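Local coordinates for response regulator FixJ (Bradyrhizobium japonicum, PDB 5XSO), which acts as a response regulator that, when activated by the sensor kinase FixL, induces expression of the nitrogen-fixation regulators nifA and fixK, at residues Met195-Leu200 and Val204-Arg209; Lys171-Ala174 and Asp178-Pro181. One frame throughout, in Å; residues are numbered along the deposited sequence. Where two conformers were deposited one is given.

Contact 1. Residues Met195-Leu200 and Val204-Arg209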
loop_
_atom_site.group_PDB
_atom_site.type_symbol
_atom_site.label_atom_id
_atom_site.label_comp_id
_atom_site.label_asym_id
_atom_site.label_seq_id
_atom_site.Cartn_x
_atom_site.Cartn_y
_atom_site.Cartn_z
ATOM N N MET A 195 16.309 14.588 8.499
ATOM C CA MET A 195 15.219 14.590 7.539
ATOM C C MET A 195 15.616 15.173 6.185
ATOM O O MET A 195 14.873 14.993 5.211
ATOM C CB MET A 195 14.021 15.362 8.088
ATOM C CG MET A 195 13.338 14.756 9.288
ATOM S SD MET A 195 12.809 13.027 9.052
ATOM C CE MET A 195 11.728 13.348 7.683
ATOM N N GLN A 196 16.765 15.826 6.114
ATOM C CA GLN A 196 17.202 16.580 4.926
ATOM C C GLN A 196 16.146 17.603 4.532
ATOM O O GLN A 196 15.701 17.683 3.370
ATOM C CB GLN A 196 17.533 15.619 3.773
ATOM C CG GLN A 196 18.843 14.889 4.144
ATOM C CD GLN A 196 20.071 15.837 4.105
ATOM O OE1 GLN A 196 20.567 16.156 3.016
ATOM N NE2 GLN A 196 20.590 16.269 5.308
ATOM N N ALA A 197 15.665 18.350 5.533
ATOM C CA ALA A 197 14.652 19.382 5.311
ATOM C C ALA A 197 15.351 20.737 5.400
ATOM O O ALA A 197 16.159 20.955 6.316
ATOM C CB ALA A 197 13.521 19.298 6.357
ATOM N N ASN A 198 15.021 21.640 4.495
ATOM C CA ASN A 198 15.643 22.965 4.427
ATOM C C ASN A 198 14.785 24.052 5.078
ATOM O O ASN A 198 15.153 25.233 5.046
ATOM C CB ASN A 198 15.877 23.319 2.976
ATOM C CG ASN A 198 16.952 22.474 2.317
ATOM O OD1 ASN A 198 17.011 22.460 1.025
ATOM N ND2 ASN A 198 17.793 21.857 3.076
ATOM N N SER A 199 13.594 23.710 5.566
ATOM C CA SER A 199 12.697 24.690 6.155
ATOM C C SER A 199 11.578 23.913 6.844
ATOM O O SER A 199 11.419 22.709 6.624
ATOM C CB SER A 199 12.076 25.593 5.107
ATOM O OG SER A 199 11.229 24.848 4.210
ATOM N N LEU A 200 10.762 24.648 7.603
ATOM C CA LEU A 200 9.582 24.065 8.222
ATOM C C LEU A 200 8.609 23.541 7.161
ATOM O O LEU A 200 8.084 22.427 7.283
ATOM C CB LEU A 200 8.912 25.106 9.115
ATOM C CG LEU A 200 7.638 24.521 9.783
ATOM C CD1 LEU A 200 8.013 23.241 10.649
ATOM C CD2 LEU A 200 6.983 25.598 10.680
ATOM N N VAL A 204 7.263 19.764 6.889
ATOM C CA VAL A 204 5.844 19.406 6.766
ATOM C C VAL A 204 5.603 18.466 5.581
ATOM O O VAL A 204 4.891 17.457 5.705
ATOM C CB VAL A 204 4.993 20.684 6.646
ATOM C CG1 VAL A 204 3.573 20.376 6.180
ATOM C CG2 VAL A 204 4.973 21.405 7.973
ATOM N N ARG A 205 6.160 18.781 4.420
ATOM C CA ARG A 205 5.855 17.947 3.261
ATOM C C ARG A 205 6.470 16.561 3.399
ATOM O O ARG A 205 5.911 15.583 2.891
ATOM C CB ARG A 205 6.323 18.580 1.963
ATOM C CG ARG A 205 5.927 20.014 1.708
ATOM C CD ARG A 205 6.140 20.341 0.269
ATOM N NE ARG A 205 5.497 21.603 -0.025
ATOM C CZ ARG A 205 4.201 21.698 -0.313
ATOM N NH1 ARG A 205 3.431 20.613 -0.383
ATOM N NH2 ARG A 205 3.707 22.886 -0.520
ATOM N N LEU A 206 7.635 16.456 4.032
ATOM C CA LEU A 206 8.166 15.131 4.313
ATOM C C LEU A 206 7.238 14.377 5.265
ATOM O O LEU A 206 6.946 13.187 5.061
ATOM C CB LEU A 206 9.585 15.244 4.904
ATOM C CG LEU A 206 10.599 15.849 3.912
ATOM C CD1 LEU A 206 11.947 16.185 4.608
ATOM C CD2 LEU A 206 10.850 14.969 2.743
ATOM N N ALA A 207 6.779 15.045 6.323
ATOM C CA ALA A 207 5.782 14.422 7.180
ATOM C C ALA A 207 4.514 14.066 6.390
ATOM O O ALA A 207 3.883 13.049 6.685
ATOM C CB ALA A 207 5.492 15.322 8.382
ATOM N N MET A 208 4.141 14.845 5.365
ATOM C CA MET A 208 3.075 14.405 4.465
ATOM C C MET A 208 3.415 13.041 3.878
ATOM O O MET A 208 2.730 12.048 4.147
ATOM C CB MET A 208 2.843 15.429 3.343
ATOM C CG MET A 208 2.054 16.689 3.737
ATOM S SD MET A 208 2.277 18.127 2.653
ATOM C CE MET A 208 1.634 19.323 3.719
ATOM N N ARG A 209 4.487 12.981 3.083
ATOM C CA ARG A 209 4.834 11.763 2.360
ATOM C C ARG A 209 5.040 10.563 3.267
ATOM O O ARG A 209 4.972 9.428 2.785
ATOM C CB ARG A 209 6.078 11.997 1.514
ATOM C CG ARG A 209 5.832 12.911 0.342
ATOM C CD ARG A 209 7.076 13.697 -0.052
ATOM N NE ARG A 209 7.661 13.212 -1.304
ATOM C CZ ARG A 209 8.829 13.625 -1.792
ATOM N NH1 ARG A 209 9.553 14.528 -1.133
ATOM N NH2 ARG A 209 9.279 13.120 -2.940
#
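In the LuxR-type helix-turn-helix domain, the recognition helix 184-195 hands over to the last helix of the chain, 200-209, through a short loop, 196-199, and Leu206 reaches back from that last helix to Met195 at the end of helix 184-195 and to Ala197 in the loop. Its CD1 methyl lies 3.9 Å from Ala197 CB and only 3.2 Å from Met195 O, a tight van der Waals approach to a carbonyl whose hydrogen bond comes from Arg149 NH1. The Met195 chain bends at both chi2 (-54°) and chi3 (-60°), which folds the thioether back and sets CE 4.0 Å from Leu206 CB; the methionine and leucine chains run antiparallel as they pass. A flexible methionine and a branched leucine suit this place, where Met161 and Val150 pack on Met195 and Ile146 on Leu206, while small Ala197 lets the loop come close. Gln196, with positive phi, is the C-prime residue of the Schellman motif that ends helix 184-195, and its side-chain NE2 hydrogen-bonds back to Thr193 O. Ser199 then N-caps the next helix, its OG accepting the N-H of Glu202. In the first turn of that helix Val204 N gives Leu200 O a nearly straight bond of 2.8 Å (N-H...O angle 165°). The CG2 methyl of Val204, anti to the carbonyl carbon and hence beside the donating N, comes 3.3 Å from the same Leu200 O.

Contact 2. Residues Lys171-Ala174 and Asp178-Pro181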
loop_
_atom_site.group_PDB
_atom_site.type_symbol
_atom_site.label_atom_id
_atom_site.label_comp_id
_atom_site.label_asym_id
_atom_site.label_seq_id
_atom_site.Cartn_x
_atom_site.Cartn_y
_atom_site.Cartn_z
ATOM N N LYS A 171 9.864 27.696 23.472
ATOM C CA LYS A 171 9.504 27.662 24.890
ATOM C C LYS A 171 8.369 26.691 25.130
ATOM O O LYS A 171 8.369 25.933 26.120
ATOM C CB LYS A 171 9.118 29.092 25.299
ATOM C CG LYS A 171 8.571 29.231 26.728
ATOM C CD LYS A 171 8.704 30.680 27.204
ATOM C CE LYS A 171 7.894 31.649 26.369
ATOM N NZ LYS A 171 7.973 33.022 26.991
ATOM N N LEU A 172 7.402 26.660 24.233
ATOM C CA LEU A 172 6.302 25.731 24.419
ATOM C C LEU A 172 6.699 24.295 24.092
ATOM O O LEU A 172 6.134 23.365 24.707
ATOM C CB LEU A 172 5.065 26.111 23.596
ATOM C CG LEU A 172 4.311 27.380 24.066
ATOM C CD1 LEU A 172 3.267 27.727 23.046
ATOM C CD2 LEU A 172 3.667 27.105 25.426
ATOM N N ILE A 173 7.609 24.075 23.136
ATOM C CA ILE A 173 8.083 22.707 22.912
ATOM C C ILE A 173 8.743 22.166 24.185
ATOM O O ILE A 173 8.443 21.055 24.641
ATOM C CB ILE A 173 9.042 22.647 21.705
ATOM C CG1 ILE A 173 8.249 22.963 20.421
ATOM C CG2 ILE A 173 9.653 21.177 21.598
ATOM C CD1 ILE A 173 9.181 23.044 19.093
ATOM N N ALA A 174 9.630 22.961 24.781
ATOM C CA ALA A 174 10.282 22.603 26.043
ATOM C C ALA A 174 9.260 22.271 27.118
ATOM O O ALA A 174 9.358 21.246 27.825
ATOM C CB ALA A 174 11.185 23.779 26.483
ATOM N N ASP A 178 8.712 18.514 28.254
ATOM C CA ASP A 178 9.661 18.467 29.390
ATOM C C ASP A 178 11.098 18.244 28.866
ATOM O O ASP A 178 11.801 17.329 29.290
ATOM C CB ASP A 178 9.264 17.409 30.436
ATOM C CG ASP A 178 9.851 17.707 31.758
ATOM O OD1 ASP A 178 9.883 16.804 32.609
ATOM O OD2 ASP A 178 10.340 18.844 31.940
ATOM N N ILE A 179 11.511 19.108 27.935
ATOM C CA ILE A 179 12.849 19.127 27.330
ATOM C C ILE A 179 13.538 20.393 27.848
ATOM O O ILE A 179 12.882 21.415 28.007
ATOM C CB ILE A 179 12.692 19.127 25.788
ATOM C CG1 ILE A 179 11.981 17.850 25.305
ATOM C CG2 ILE A 179 14.009 19.235 25.022
ATOM C CD1 ILE A 179 11.501 17.915 23.754
ATOM N N SER A 180 14.833 20.325 28.169
ATOM C CA SER A 180 15.519 21.547 28.565
ATOM C C SER A 180 15.496 22.597 27.436
ATOM O O SER A 180 15.797 22.266 26.262
ATOM C CB SER A 180 16.974 21.222 28.916
ATOM O OG SER A 180 17.667 22.445 29.056
ATOM N N PRO A 181 15.179 23.865 27.735
ATOM C CA PRO A 181 15.226 24.923 26.703
ATOM C C PRO A 181 16.545 24.995 25.946
ATOM O O PRO A 181 16.530 25.322 24.750
ATOM C CB PRO A 181 14.982 26.207 27.506
ATOM C CG PRO A 181 14.105 25.716 28.706
ATOM C CD PRO A 181 14.633 24.348 29.024
#
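The backbone of helix 170-177 closes on Ala174 O, which takes two N-H groups from the turn of the helix-turn-helix motif: a weak, bent bond from Asp178 N at 2.8 Å and a better one from Ile179 N at 3.0 Å. The Ile179 N-H approaches a lone pair of Ala174 O in the plane of that carbonyl, with an N-H...O angle of 156°. Asp178, whose phi is positive (66°), breaks the helix and turns the backbone, and the CB of Ile179 points toward the helix. Alanine suits position 174 because the returning chain runs close over it: its CB sits 3.3 Å from Ile179 O and 4.1 Å from Pro181 CG. The proline ring is a compact apolar partner there, and it restrains phi in the link to helix 184-195. Deeper in, the branched side chains of Ile173 and Ile179 meet through CG2 and CD1, 4.3 Å apart. Both isoleucines and Ala174 touch Ile184 of the recognition helix 184-195, and Ile179 also packs on Tyr187; toward helix 155-166, Ile179 lies on Val160, so the turn joins three helices.

Contacts 1 and 2 lie at the two ends of the recognition helix 184-195: contact 2 joins helix 170-177 to the turn leading in, and contact 1 joins the loop leading out to helix 200-209. Their centres are 21 Å apart and their nearest atoms about 9 Å, so they do not touch each other. Leu164 of helix 155-166 touches both contacts, through Ile173 and Leu200. Only contact 2 falls in the DNA-binding motif 170-189. Both belong to the LuxR-family effector domain, separate from the receiver domain, whose magnesium site is expected at Asp21, Asp22, Asp65 and Arg67.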